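PDB 6QGM: VirX1 from Cyanophage Syn10, which catalyses the iodination of diverse substrates as a marine viral halogenase, probably using a flavin as its tryptophan halogenase relatives do. Local coordinates for residues G191-Y196 / K207-D212; S6-G11 / T215-D220; T82-G87 / M405-S410. All blocks are in the same frame, centred on the assembly; numbering follows the deposited sequence.

Contact 1: G191-Y196 / K207-D212; sequences GKVTGY and KYIILD
K192 and D212 hold each other through two hydrogen bonds. D212 N gives one to K192 O at 2.7 Å, and D212 OD1 accepts K192 N at 2.9 Å, on the syn side but 34° out of the carboxylate plane. D212 has CG beside its own backbone N (chi1 -53°), which turns the carboxylate back to the facing chain; aspartate also tolerates the positive phi found here. Two backbone bonds complete the antiparallel ladder: T194 N to I210 O at 2.9 Å and I210 N to G195 O at 2.8 Å. T194 and G195 thus both face I210, a classic beta bulge. G195 lies beneath I210 CG1, which comes within 3.6 Å of G195 C. The apolar contacts lie on the face of V193, I209 and L211, where V193 CG2 meets both I209 CD1 and L211 CD1 at 4.0 Å. Branched aliphatic chains suit this buried side of a strand pair. T194 OG1, on the more open side, bonds to the backbone N of Q213 in the turn. The two strands form a hairpin within a mixed sheet: strand 215-217 continues it beyond I209, while I35 of strand 31-36 packs on V193, I209 and L211.

Contact 2: S6-G11 / T215-D220; sequences SVAIVG and TAIFAD
The carboxylate of D220 meets the backbone of S6, which sends its N-H to D220 OD2 from above the carboxylate plane, 42° out of it, over 3.2 Å. The same oxygen accepts E5 N, so two successive backbone amides share one acceptor, an arrangement well suited to a short acidic side chain. Their partial positive charge would be expected to stabilise the ionised carboxylate. The phenyl ring of F218 turns away from strand 6-10 and meets the ring of Y208 instead, with the two planes inclined at about 50°.

In the other direction, D220 N reaches two oxygens of S6. It lies 3.2 Å from S6 O, above that carbonyl's plane, and 3.3 Å from S6 OG. The hydroxyl can share the donor because OG stands between the backbone N and the carbonyl carbon (chi1 69°), on the side where A219 and D220 pass; it also comes within 3.4 Å of A219 CA. Serine is therefore apt here, small and able to accept.

Beyond the polar end the contact becomes apolar. The methyl of A8 faces that of A219, CB to CB 3.5 Å, and I217 CG2 approaches A8 CB at 3.9 Å. Alanines let the two backbones come near, whereas the longer branch of I217 ends beside L211, and its side chain as a whole also touches I209 and I35.

Strand 6-10 is an inner strand, paired with 31-36 and 221-224, and 215-220 runs past it to lead into the latter. At its end, G11 has backbone angles that suit glycine and opens the turn to helix 14-26. This strand, glycine-rich turn and helix are consistent with the Rossmann-type dinucleotide-binding fold of flavin-dependent halogenases.

Contact 3: T82-G87 / M405-S410; sequences TNFREG and MHYAYS
S410 OG donates a hydrogen bond to F84 O at 2.7 Å. The hydroxyl stands opposite its own backbone N across the CA-CB bond (chi1 174°), which carries it out from the end of helix 382-408 to the loop. It approaches F84 O only 15° from the carbonyl plane, with a C=O...O angle of 157°. R412 N in turn donates to the same OG, so the small hydroxyl is used as both donor and acceptor; serine fits a buried spot that needs both roles. R85 O lies 3.2 Å from S410 OG, and the backbones of R85 and M411 are also bonded.

F84 reaches the helix with the CD2 edge of its ring. That edge faces the backbone: CD2 lies 4.0 Å from H406 O, near the ring plane. A ring edge, weakly positive, suits a carbonyl oxygen, and H406 O has a true hydrogen bond from H469 NE2. F84 CE2 then touches Y407 CE1 obliquely at 4.5 Å.

H406 and Y407 occupy successive helix positions, which send their side chains in different directions. H406 uses both imidazole nitrogens, NE2 with E355 and ND1 with F402 O, while Y407 OH reaches E352. R85 points elsewhere, bonding G468 O.

The helix ends here, S410 N bonding to Y407 O at 3.1 Å, and Y409 O and S410 O continue to R376 and Y379 of the second subunit. The loop joining the antiparallel strands 78-82 and 91-95 is thus set against the C-terminal end of a long helix at a subunit interface, within the tryptophan halogenase family fold.

In the fold
Contacts 1 and 2 are neighbours, their centres 9 Å apart, in the mixed sheet that includes the Rossmann-like strands; 206-211 and 215-217 pair directly, joined by I209 O and I217 N. Contact 3 lies on the opposite side of the chain's centre, about 46 Å from contact 1 and 45 Å from contact 2 between centres, where the loop leaving strand 78-82 of the second sheet meets the end of helix 382-408. Along the chain the order is 6-11, 82-87, 191-196, 207-212, 215-220, 405-410, so contacts 2 and 3 interlock while contact 1 is local. The chain thus passes repeatedly between the probable flavin-binding sheet and the other side of a single halogenase fold.

Contact 1: G191-Y196 / K207-D212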
ATOM      1  N   GLY B 191      11.072  21.635 -43.268  1.00 78.10           N
ATOM      2  CA  GLY B 191       9.842  21.149 -43.906  1.00 76.50           C
ATOM      3  C   GLY B 191       8.657  21.107 -42.965  1.00 74.82           C
ATOM      4  O   GLY B 191       8.851  21.106 -41.745  1.00 72.78           O
ATOM      5  N   LYS B 192       7.464  21.134 -43.551  1.00 75.93           N
ATOM      6  CA  LYS B 192       6.152  20.990 -42.876  1.00 74.69           C
ATOM      7  C   LYS B 192       5.719  19.532 -43.047  1.00 70.87           C
ATOM      8  O   LYS B 192       5.669  19.071 -44.202  1.00 72.95           O
ATOM      9  CB  LYS B 192       5.144  21.966 -43.499  1.00 79.01           C
ATOM     10  CG  LYS B 192       3.703  21.813 -43.025  1.00 80.65           C
ATOM     11  CD  LYS B 192       2.816  22.965 -43.357  1.00 82.94           C
ATOM     12  CE  LYS B 192       1.347  22.615 -43.279  1.00 84.55           C
ATOM     13  NZ  LYS B 192       0.558  23.571 -44.090  1.00 86.74           N
ATOM     14  N   VAL B 193       5.473  18.829 -41.940  1.00 66.79           N
ATOM     15  CA  VAL B 193       4.814  17.490 -41.922  1.00 65.84           C
ATOM     16  C   VAL B 193       3.338  17.685 -42.282  1.00 68.28           C
ATOM     17  O   VAL B 193       2.645  18.361 -41.499  1.00 68.69           O
ATOM     18  CB  VAL B 193       4.949  16.808 -40.552  1.00 62.27           C
ATOM     19  CG1 VAL B 193       4.155  15.512 -40.495  1.00 61.52           C
ATOM     20  CG2 VAL B 193       6.412  16.580 -40.216  1.00 61.93           C
ATOM     21  N   THR B 194       2.890  17.129 -43.415  1.00 69.84           N
ATOM     22  CA  THR B 194       1.526  17.336 -43.974  1.00 69.76           C
ATOM     23  C   THR B 194       0.661  16.091 -43.766  1.00 68.28           C
ATOM     24  O   THR B 194      -0.559  16.268 -43.621  1.00 67.06           O
ATOM     25  CB  THR B 194       1.572  17.745 -45.452  1.00 72.37           C
ATOM     26  OG1 THR B 194       2.087  16.682 -46.258  1.00 72.48           O
ATOM     27  CG2 THR B 194       2.394  18.997 -45.667  1.00 73.63           C
ATOM     28  N   GLY B 195       1.253  14.893 -43.755  1.00 68.53           N
ATOM     29  CA  GLY B 195       0.503  13.626 -43.673  1.00 69.03           C
ATOM     30  C   GLY B 195       1.380  12.453 -43.260  1.00 70.10           C
ATOM     31  O   GLY B 195       2.545  12.671 -42.828  1.00 69.78           O
ATOM     32  N   TYR B 196       0.843  11.238 -43.405  1.00 68.90           N
ATOM     33  CA  TYR B 196       1.490   9.971 -42.968  1.00 68.40           C
ATOM     34  C   TYR B 196       0.891   8.793 -43.725  1.00 65.68           C
ATOM     35  O   TYR B 196      -0.167   8.931 -44.272  1.00 64.38           O
ATOM     36  CB  TYR B 196       1.259   9.743 -41.475  1.00 68.25           C
ATOM     37  CG  TYR B 196      -0.179   9.465 -41.131  1.00 68.94           C
ATOM     38  CD1 TYR B 196      -1.038  10.503 -40.823  1.00 69.55           C
ATOM     39  CD2 TYR B 196      -0.685   8.180 -41.094  1.00 69.18           C
ATOM     40  CE1 TYR B 196      -2.364  10.286 -40.483  1.00 69.85           C
ATOM     41  CE2 TYR B 196      -2.024   7.953 -40.805  1.00 70.32           C
ATOM     42  CZ  TYR B 196      -2.854   9.002 -40.463  1.00 70.43           C
ATOM     43  OH  TYR B 196      -4.155   8.797 -40.139  1.00 72.35           O
ATOM     44  N   LYS B 207       4.606   3.917 -41.483  1.00 67.99           N
ATOM     45  CA  LYS B 207       5.577   3.368 -42.462  1.00 69.62           C
ATOM     46  C   LYS B 207       6.529   4.501 -42.844  1.00 69.47           C
ATOM     47  O   LYS B 207       7.732   4.248 -43.026  1.00 69.57           O
ATOM     48  CB  LYS B 207       4.825   2.772 -43.653  1.00 72.70           C
ATOM     49  CG  LYS B 207       5.699   2.133 -44.723  1.00 75.28           C
ATOM     50  CD  LYS B 207       5.119   2.214 -46.138  1.00 77.39           C
ATOM     51  CE  LYS B 207       4.054   1.193 -46.474  1.00 80.46           C
ATOM     52  NZ  LYS B 207       4.587   0.178 -47.410  1.00 83.59           N
ATOM     53  N   TYR B 208       5.985   5.708 -42.963  1.00 68.66           N
ATOM     54  CA  TYR B 208       6.725   6.984 -43.127  1.00 69.36           C
ATOM     55  C   TYR B 208       5.773   8.140 -42.808  1.00 67.48           C
ATOM     56  O   TYR B 208       4.558   7.904 -42.702  1.00 65.14           O
ATOM     57  CB  TYR B 208       7.312   7.106 -44.533  1.00 72.38           C
ATOM     58  CG  TYR B 208       6.321   6.971 -45.656  1.00 73.70           C
ATOM     59  CD1 TYR B 208       6.016   5.731 -46.183  1.00 76.38           C
ATOM     60  CD2 TYR B 208       5.733   8.079 -46.232  1.00 73.67           C
ATOM     61  CE1 TYR B 208       5.168   5.591 -47.272  1.00 77.58           C
ATOM     62  CE2 TYR B 208       4.886   7.959 -47.323  1.00 77.58           C
ATOM     63  CZ  TYR B 208       4.568   6.710 -47.820  1.00 79.10           C
ATOM     64  OH  TYR B 208       3.703   6.614 -48.872  1.00 81.83           O
ATOM     65  N   ILE B 209       6.307   9.348 -42.631  1.00 67.77           N
ATOM     66  CA  ILE B 209       5.491  10.599 -42.574  1.00 71.79           C
ATOM     67  C   ILE B 209       5.811  11.402 -43.839  1.00 72.53           C
ATOM     68  O   ILE B 209       6.901  11.163 -44.423  1.00 73.25           O
ATOM     69  CB  ILE B 209       5.744  11.401 -41.278  1.00 71.99           C
ATOM     70  CG1 ILE B 209       7.223  11.757 -41.108  1.00 72.07           C
ATOM     71  CG2 ILE B 209       5.190  10.656 -40.073  1.00 71.34           C
ATOM     72  CD1 ILE B 209       7.495  12.737 -40.002  1.00 71.94           C
ATOM     73  N   ILE B 210       4.894  12.285 -44.243  1.00 71.28           N
ATOM     74  CA  ILE B 210       5.020  13.082 -45.494  1.00 71.89           C
ATOM     75  C   ILE B 210       5.413  14.517 -45.133  1.00 73.85           C
ATOM     76  O   ILE B 210       4.784  15.105 -44.208  1.00 75.47           O
ATOM     77  CB  ILE B 210       3.732  13.050 -46.340  1.00 70.77           C
ATOM     78  CG1 ILE B 210       3.057  11.687 -46.328  1.00 70.64           C
ATOM     79  CG2 ILE B 210       4.035  13.509 -47.759  1.00 71.91           C
ATOM     80  CD1 ILE B 210       3.940  10.612 -46.799  1.00 71.93           C
ATOM     81  N   LEU B 211       6.397  15.042 -45.877  1.00 75.36           N
ATOM     82  CA  LEU B 211       6.936  16.419 -45.787  1.00 74.30           C
ATOM     83  C   LEU B 211       6.485  17.222 -47.011  1.00 74.88           C
ATOM     84  O   LEU B 211       6.792  16.789 -48.140  1.00 76.44           O
ATOM     85  CB  LEU B 211       8.462  16.324 -45.735  1.00 74.05           C
ATOM     86  CG  LEU B 211       9.111  17.264 -44.730  1.00 74.41           C
ATOM     87  CD1 LEU B 211       8.957  16.709 -43.324  1.00 74.42           C
ATOM     88  CD2 LEU B 211      10.575  17.494 -45.066  1.00 74.93           C
ATOM     89  N   ASP B 212       5.805  18.353 -46.795  1.00 75.85           N
ATOM     90  CA  ASP B 212       5.391  19.302 -47.867  1.00 78.74           C
ATOM     91  C   ASP B 212       4.621  18.551 -48.962  1.00 78.10           C
ATOM     92  O   ASP B 212       4.866  18.831 -50.160  1.00 80.95           O
ATOM     93  CB  ASP B 212       6.619  20.027 -48.432  1.00 81.11           C
ATOM     94  CG  ASP B 212       7.476  20.683 -47.365  1.00 82.53           C
ATOM     95  OD1 ASP B 212       6.885  21.297 -46.435  1.00 82.74           O
ATOM     96  OD2 ASP B 212       8.721  20.564 -47.469  1.00 83.26           O
TER

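Contact 2: S6-G11 / T215-D220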
ATOM      1  N   SER B   6      17.083   4.311 -36.068  1.00 59.46           N
ATOM      2  CA  SER B   6      16.933   5.705 -36.545  1.00 58.91           C
ATOM      3  C   SER B   6      15.724   6.347 -35.875  1.00 56.90           C
ATOM      4  O   SER B   6      14.744   5.639 -35.596  1.00 55.27           O
ATOM      5  CB  SER B   6      16.818   5.768 -38.036  1.00 60.29           C
ATOM      6  OG  SER B   6      15.588   5.222 -38.458  1.00 59.94           O
ATOM      7  N   VAL B   7      15.808   7.655 -35.659  1.00 56.63           N
ATOM      8  CA  VAL B   7      14.770   8.456 -34.955  1.00 56.48           C
ATOM      9  C   VAL B   7      14.495   9.719 -35.781  1.00 56.68           C
ATOM     10  O   VAL B   7      15.461  10.351 -36.238  1.00 58.86           O
ATOM     11  CB  VAL B   7      15.219   8.754 -33.512  1.00 55.35           C
ATOM     12  CG1 VAL B   7      14.339   9.796 -32.841  1.00 54.87           C
ATOM     13  CG2 VAL B   7      15.274   7.483 -32.674  1.00 55.31           C
ATOM     14  N   ALA B   8      13.218  10.032 -35.996  1.00 56.83           N
ATOM     15  CA  ALA B   8      12.731  11.286 -36.610  1.00 57.51           C
ATOM     16  C   ALA B   8      11.975  12.097 -35.552  1.00 56.38           C
ATOM     17  O   ALA B   8      10.883  11.667 -35.136  1.00 56.96           O
ATOM     18  CB  ALA B   8      11.855  10.975 -37.794  1.00 58.70           C
ATOM     19  N   ILE B   9      12.554  13.217 -35.114  1.00 56.84           N
ATOM     20  CA  ILE B   9      11.903  14.170 -34.169  1.00 58.63           C
ATOM     21  C   ILE B   9      11.160  15.220 -35.006  1.00 61.33           C
ATOM     22  O   ILE B   9      11.810  15.880 -35.824  1.00 61.13           O
ATOM     23  CB  ILE B   9      12.944  14.796 -33.227  1.00 58.89           C
ATOM     24  CG1 ILE B   9      13.685  13.722 -32.425  1.00 61.78           C
ATOM     25  CG2 ILE B   9      12.286  15.809 -32.307  1.00 57.88           C
ATOM     26  CD1 ILE B   9      15.101  14.096 -32.025  1.00 63.23           C
ATOM     27  N   VAL B  10       9.845  15.352 -34.827  1.00 62.05           N
ATOM     28  CA  VAL B  10       9.051  16.419 -35.492  1.00 64.02           C
ATOM     29  C   VAL B  10       8.824  17.535 -34.471  1.00 65.44           C
ATOM     30  O   VAL B  10       8.243  17.250 -33.394  1.00 65.49           O
ATOM     31  CB  VAL B  10       7.724  15.882 -36.056  1.00 65.62           C
ATOM     32  CG1 VAL B  10       6.931  16.954 -36.796  1.00 64.42           C
ATOM     33  CG2 VAL B  10       7.960  14.669 -36.953  1.00 67.01           C
ATOM     34  N   GLY B  11       9.288  18.746 -34.806  1.00 67.87           N
ATOM     35  CA  GLY B  11       9.227  19.933 -33.933  1.00 68.21           C
ATOM     36  C   GLY B  11      10.620  20.355 -33.487  1.00 69.65           C
ATOM     37  O   GLY B  11      11.428  19.477 -33.119  1.00 67.68           O
ATOM     38  N   THR B 215       7.739  14.577 -49.843  1.00 81.51           N
ATOM     39  CA  THR B 215       8.881  13.750 -49.369  1.00 79.65           C
ATOM     40  C   THR B 215       8.475  12.865 -48.181  1.00 78.06           C
ATOM     41  O   THR B 215       7.950  13.389 -47.188  1.00 80.31           O
ATOM     42  CB  THR B 215      10.077  14.643 -49.026  1.00 80.55           C
ATOM     43  OG1 THR B 215      10.439  15.271 -50.259  1.00 81.62           O
ATOM     44  CG2 THR B 215      11.269  13.894 -48.464  1.00 80.26           C
ATOM     45  N   ALA B 216       8.771  11.570 -48.280  1.00 76.94           N
ATOM     46  CA  ALA B 216       8.557  10.557 -47.224  1.00 74.02           C
ATOM     47  C   ALA B 216       9.802  10.466 -46.334  1.00 71.57           C
ATOM     48  O   ALA B 216      10.884  10.174 -46.866  1.00 68.94           O
ATOM     49  CB  ALA B 216       8.249   9.221 -47.850  1.00 74.38           C
ATOM     50  N   ILE B 217       9.637  10.713 -45.032  1.00 70.09           N
ATOM     51  CA  ILE B 217      10.692  10.514 -43.996  1.00 69.79           C
ATOM     52  C   ILE B 217      10.476   9.138 -43.356  1.00 68.16           C
ATOM     53  O   ILE B 217       9.406   8.924 -42.760  1.00 66.90           O
ATOM     54  CB  ILE B 217      10.687  11.648 -42.946  1.00 71.30           C
ATOM     55  CG1 ILE B 217      11.359  12.933 -43.442  1.00 72.76           C
ATOM     56  CG2 ILE B 217      11.346  11.174 -41.653  1.00 71.34           C
ATOM     57  CD1 ILE B 217      10.833  13.431 -44.745  1.00 74.27           C
ATOM     58  N   PHE B 218      11.461   8.249 -43.490  1.00 68.58           N
ATOM     59  CA  PHE B 218      11.502   6.894 -42.880  1.00 65.59           C
ATOM     60  C   PHE B 218      12.290   6.945 -41.567  1.00 61.43           C
ATOM     61  O   PHE B 218      13.386   7.489 -41.542  1.00 61.28           O
ATOM     62  CB  PHE B 218      12.113   5.899 -43.872  1.00 66.20           C
ATOM     63  CG  PHE B 218      11.299   5.681 -45.128  1.00 68.61           C
ATOM     64  CD1 PHE B 218      10.293   4.723 -45.166  1.00 68.57           C
ATOM     65  CD2 PHE B 218      11.523   6.445 -46.272  1.00 69.76           C
ATOM     66  CE1 PHE B 218       9.543   4.531 -46.315  1.00 68.73           C
ATOM     67  CE2 PHE B 218      10.769   6.250 -47.418  1.00 68.50           C
ATOM     68  CZ  PHE B 218       9.789   5.290 -47.440  1.00 68.96           C
ATOM     69  N   ALA B 219      11.726   6.402 -40.497  1.00 59.03           N
ATOM     70  CA  ALA B 219      12.384   6.256 -39.185  1.00 56.90           C
ATOM     71  C   ALA B 219      11.771   5.051 -38.474  1.00 57.65           C
ATOM     72  O   ALA B 219      10.618   4.707 -38.803  1.00 55.51           O
ATOM     73  CB  ALA B 219      12.223   7.519 -38.373  1.00 55.81           C
ATOM     74  N   ASP B 220      12.526   4.422 -37.566  1.00 59.02           N
ATOM     75  CA  ASP B 220      12.053   3.280 -36.739  1.00 59.24           C
ATOM     76  C   ASP B 220      11.137   3.834 -35.644  1.00 58.95           C
ATOM     77  O   ASP B 220      10.155   3.168 -35.294  1.00 61.07           O
ATOM     78  CB  ASP B 220      13.215   2.487 -36.138  1.00 58.94           C
ATOM     79  CG  ASP B 220      14.112   1.785 -37.150  1.00 60.66           C
ATOM     80  OD1 ASP B 220      13.601   1.318 -38.196  1.00 60.68           O
ATOM     81  OD2 ASP B 220      15.326   1.702 -36.874  1.00 62.77           O
TER

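Contact 3: T82-G87 / M405-S410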
ATOM      1  N   THR B  82       2.629  34.976  -3.954  1.00 52.06           N
ATOM      2  CA  THR B  82       1.974  36.246  -3.555  1.00 53.24           C
ATOM      3  C   THR B  82       0.467  36.106  -3.792  1.00 51.32           C
ATOM      4  O   THR B  82       0.081  35.579  -4.844  1.00 48.61           O
ATOM      5  CB  THR B  82       2.576  37.438  -4.305  1.00 55.21           C
ATOM      6  OG1 THR B  82       4.001  37.396  -4.116  1.00 55.72           O
ATOM      7  CG2 THR B  82       2.001  38.768  -3.866  1.00 55.45           C
ATOM      8  N   ASN B  83      -0.330  36.507  -2.801  1.00 52.47           N
ATOM      9  CA  ASN B  83      -1.798  36.757  -2.896  1.00 52.51           C
ATOM     10  C   ASN B  83      -2.606  35.445  -2.885  1.00 50.90           C
ATOM     11  O   ASN B  83      -3.799  35.523  -3.126  1.00 48.99           O
ATOM     12  CB  ASN B  83      -2.118  37.601  -4.135  1.00 53.55           C
ATOM     13  CG  ASN B  83      -3.222  38.607  -3.905  1.00 54.17           C
ATOM     14  OD1 ASN B  83      -3.271  39.245  -2.868  1.00 53.24           O
ATOM     15  ND2 ASN B  83      -4.103  38.776  -4.869  1.00 54.43           N
ATOM     16  N   PHE B  84      -2.006  34.303  -2.538  1.00 52.93           N
ATOM     17  CA  PHE B  84      -2.611  32.957  -2.702  1.00 52.48           C
ATOM     18  C   PHE B  84      -3.387  32.502  -1.463  1.00 54.82           C
ATOM     19  O   PHE B  84      -4.350  31.728  -1.635  1.00 62.36           O
ATOM     20  CB  PHE B  84      -1.558  31.901  -3.038  1.00 51.44           C
ATOM     21  CG  PHE B  84      -1.583  31.466  -4.481  1.00 52.09           C
ATOM     22  CD1 PHE B  84      -0.831  32.137  -5.433  1.00 51.39           C
ATOM     23  CD2 PHE B  84      -2.360  30.388  -4.881  1.00 51.96           C
ATOM     24  CE1 PHE B  84      -0.864  31.744  -6.758  1.00 52.61           C
ATOM     25  CE2 PHE B  84      -2.385  29.991  -6.206  1.00 53.50           C
ATOM     26  CZ  PHE B  84      -1.645  30.678  -7.148  1.00 54.62           C
ATOM     27  N   ARG B  85      -2.986  32.902  -0.262  1.00 53.48           N
ATOM     28  CA  ARG B  85      -3.628  32.410   0.987  1.00 54.97           C
ATOM     29  C   ARG B  85      -4.970  33.109   1.169  1.00 57.13           C
ATOM     30  O   ARG B  85      -5.985  32.404   1.331  1.00 60.05           O
ATOM     31  CB  ARG B  85      -2.770  32.640   2.233  1.00 56.65           C
ATOM     32  CG  ARG B  85      -3.418  32.092   3.500  1.00 58.18           C
ATOM     33  CD  ARG B  85      -2.588  32.170   4.773  1.00 58.08           C
ATOM     34  NE  ARG B  85      -2.286  33.553   5.170  1.00 56.01           N
ATOM     35  CZ  ARG B  85      -1.092  34.119   5.114  1.00 52.33           C
ATOM     36  NH1 ARG B  85      -0.054  33.433   4.692  1.00 50.53           N
ATOM     37  NH2 ARG B  85      -0.939  35.369   5.495  1.00 53.89           N
ATOM     38  N   GLU B  86      -4.963  34.441   1.123  1.00 59.02           N
ATOM     39  CA  GLU B  86      -6.069  35.292   1.633  1.00 59.52           C
ATOM     40  C   GLU B  86      -6.376  36.456   0.675  1.00 57.35           C
ATOM     41  O   GLU B  86      -7.351  37.168   0.939  1.00 57.32           O
ATOM     42  CB  GLU B  86      -5.626  35.782   3.009  1.00 59.75           C
ATOM     43  CG  GLU B  86      -6.742  36.033   3.986  1.00 61.46           C
ATOM     44  CD  GLU B  86      -6.205  36.670   5.252  1.00 65.47           C
ATOM     45  OE1 GLU B  86      -5.168  36.140   5.777  1.00 64.77           O
ATOM     46  OE2 GLU B  86      -6.798  37.696   5.697  1.00 68.13           O
ATOM     47  N   GLY B  87      -5.575  36.653  -0.375  1.00 55.40           N
ATOM     48  CA  GLY B  87      -5.757  37.708  -1.388  1.00 57.83           C
ATOM     49  C   GLY B  87      -5.465  39.106  -0.862  1.00 58.92           C
ATOM     50  O   GLY B  87      -6.194  40.047  -1.252  1.00 62.24           O
ATOM     51  N   MET B 405      -3.675  21.239  -4.991  1.00 50.67           N
ATOM     52  CA  MET B 405      -3.641  21.490  -3.528  1.00 50.89           C
ATOM     53  C   MET B 405      -3.373  22.971  -3.232  1.00 51.09           C
ATOM     54  O   MET B 405      -3.857  23.444  -2.196  1.00 51.24           O
ATOM     55  CB  MET B 405      -2.582  20.620  -2.849  1.00 53.18           C
ATOM     56  CG  MET B 405      -3.014  19.184  -2.680  1.00 55.19           C
ATOM     57  SD  MET B 405      -1.902  18.214  -1.663  1.00 58.46           S
ATOM     58  CE  MET B 405      -2.717  16.619  -1.695  1.00 61.01           C
ATOM     59  N   HIS B 406      -2.656  23.676  -4.111  1.00 52.22           N
ATOM     60  CA  HIS B 406      -2.369  25.137  -3.995  1.00 53.04           C
ATOM     61  C   HIS B 406      -3.673  25.945  -3.975  1.00 51.84           C
ATOM     62  O   HIS B 406      -3.702  27.002  -3.318  1.00 53.54           O
ATOM     63  CB  HIS B 406      -1.497  25.641  -5.153  1.00 54.12           C
ATOM     64  CG  HIS B 406      -0.116  25.078  -5.188  1.00 54.01           C
ATOM     65  ND1 HIS B 406       0.131  23.727  -5.258  1.00 57.17           N
ATOM     66  CD2 HIS B 406       1.087  25.676  -5.209  1.00 53.38           C
ATOM     67  CE1 HIS B 406       1.435  23.516  -5.286  1.00 56.76           C
ATOM     68  NE2 HIS B 406       2.039  24.698  -5.261  1.00 55.24           N
ATOM     69  N   TYR B 407      -4.686  25.481  -4.705  1.00 49.60           N
ATOM     70  CA  TYR B 407      -6.017  26.127  -4.816  1.00 49.82           C
ATOM     71  C   TYR B 407      -6.902  25.651  -3.661  1.00 49.84           C
ATOM     72  O   TYR B 407      -7.519  26.478  -2.981  1.00 51.25           O
ATOM     73  CB  TYR B 407      -6.671  25.799  -6.165  1.00 49.05           C
ATOM     74  CG  TYR B 407      -5.960  26.330  -7.386  1.00 46.87           C
ATOM     75  CD1 TYR B 407      -6.094  27.649  -7.763  1.00 46.31           C
ATOM     76  CD2 TYR B 407      -5.184  25.505  -8.182  1.00 46.69           C
ATOM     77  CE1 TYR B 407      -5.460  28.154  -8.886  1.00 47.38           C
ATOM     78  CE2 TYR B 407      -4.536  25.983  -9.305  1.00 47.26           C
ATOM     79  CZ  TYR B 407      -4.675  27.317  -9.659  1.00 48.93           C
ATOM     80  OH  TYR B 407      -4.052  27.810 -10.773  1.00 49.94           O
ATOM     81  N   ALA B 408      -6.941  24.336  -3.458  1.00 50.47           N
ATOM     82  CA  ALA B 408      -7.918  23.628  -2.606  1.00 52.28           C
ATOM     83  C   ALA B 408      -7.902  24.180  -1.176  1.00 54.10           C
ATOM     84  O   ALA B 408      -8.987  24.253  -0.557  1.00 54.57           O
ATOM     85  CB  ALA B 408      -7.600  22.154  -2.614  1.00 54.14           C
ATOM     86  N   TYR B 409      -6.714  24.540  -0.676  1.00 55.37           N
ATOM     87  CA  TYR B 409      -6.465  24.895   0.743  1.00 53.35           C
ATOM     88  C   TYR B 409      -6.404  26.412   0.935  1.00 51.76           C
ATOM     89  O   TYR B 409      -6.231  26.831   2.078  1.00 49.52           O
ATOM     90  CB  TYR B 409      -5.202  24.184   1.223  1.00 52.23           C
ATOM     91  CG  TYR B 409      -5.407  22.707   1.406  1.00 53.95           C
ATOM     92  CD1 TYR B 409      -6.142  22.233   2.479  1.00 54.58           C
ATOM     93  CD2 TYR B 409      -4.904  21.787   0.501  1.00 54.14           C
ATOM     94  CE1 TYR B 409      -6.338  20.878   2.686  1.00 53.13           C
ATOM     95  CE2 TYR B 409      -5.118  20.429   0.666  1.00 55.38           C
ATOM     96  CZ  TYR B 409      -5.849  19.980   1.758  1.00 54.11           C
ATOM     97  OH  TYR B 409      -6.101  18.655   1.911  1.00 54.66           O
ATOM     98  N   SER B 410      -6.567  27.203  -0.130  1.00 51.94           N
ATOM     99  CA  SER B 410      -6.591  28.685  -0.044  1.00 52.28           C
ATOM    100  C   SER B 410      -7.732  29.125   0.874  1.00 55.84           C
ATOM    101  O   SER B 410      -8.723  28.363   1.013  1.00 59.79           O
ATOM    102  CB  SER B 410      -6.711  29.322  -1.388  1.00 49.99           C
ATOM    103  OG  SER B 410      -6.863  30.727  -1.256  1.00 48.94           O
TER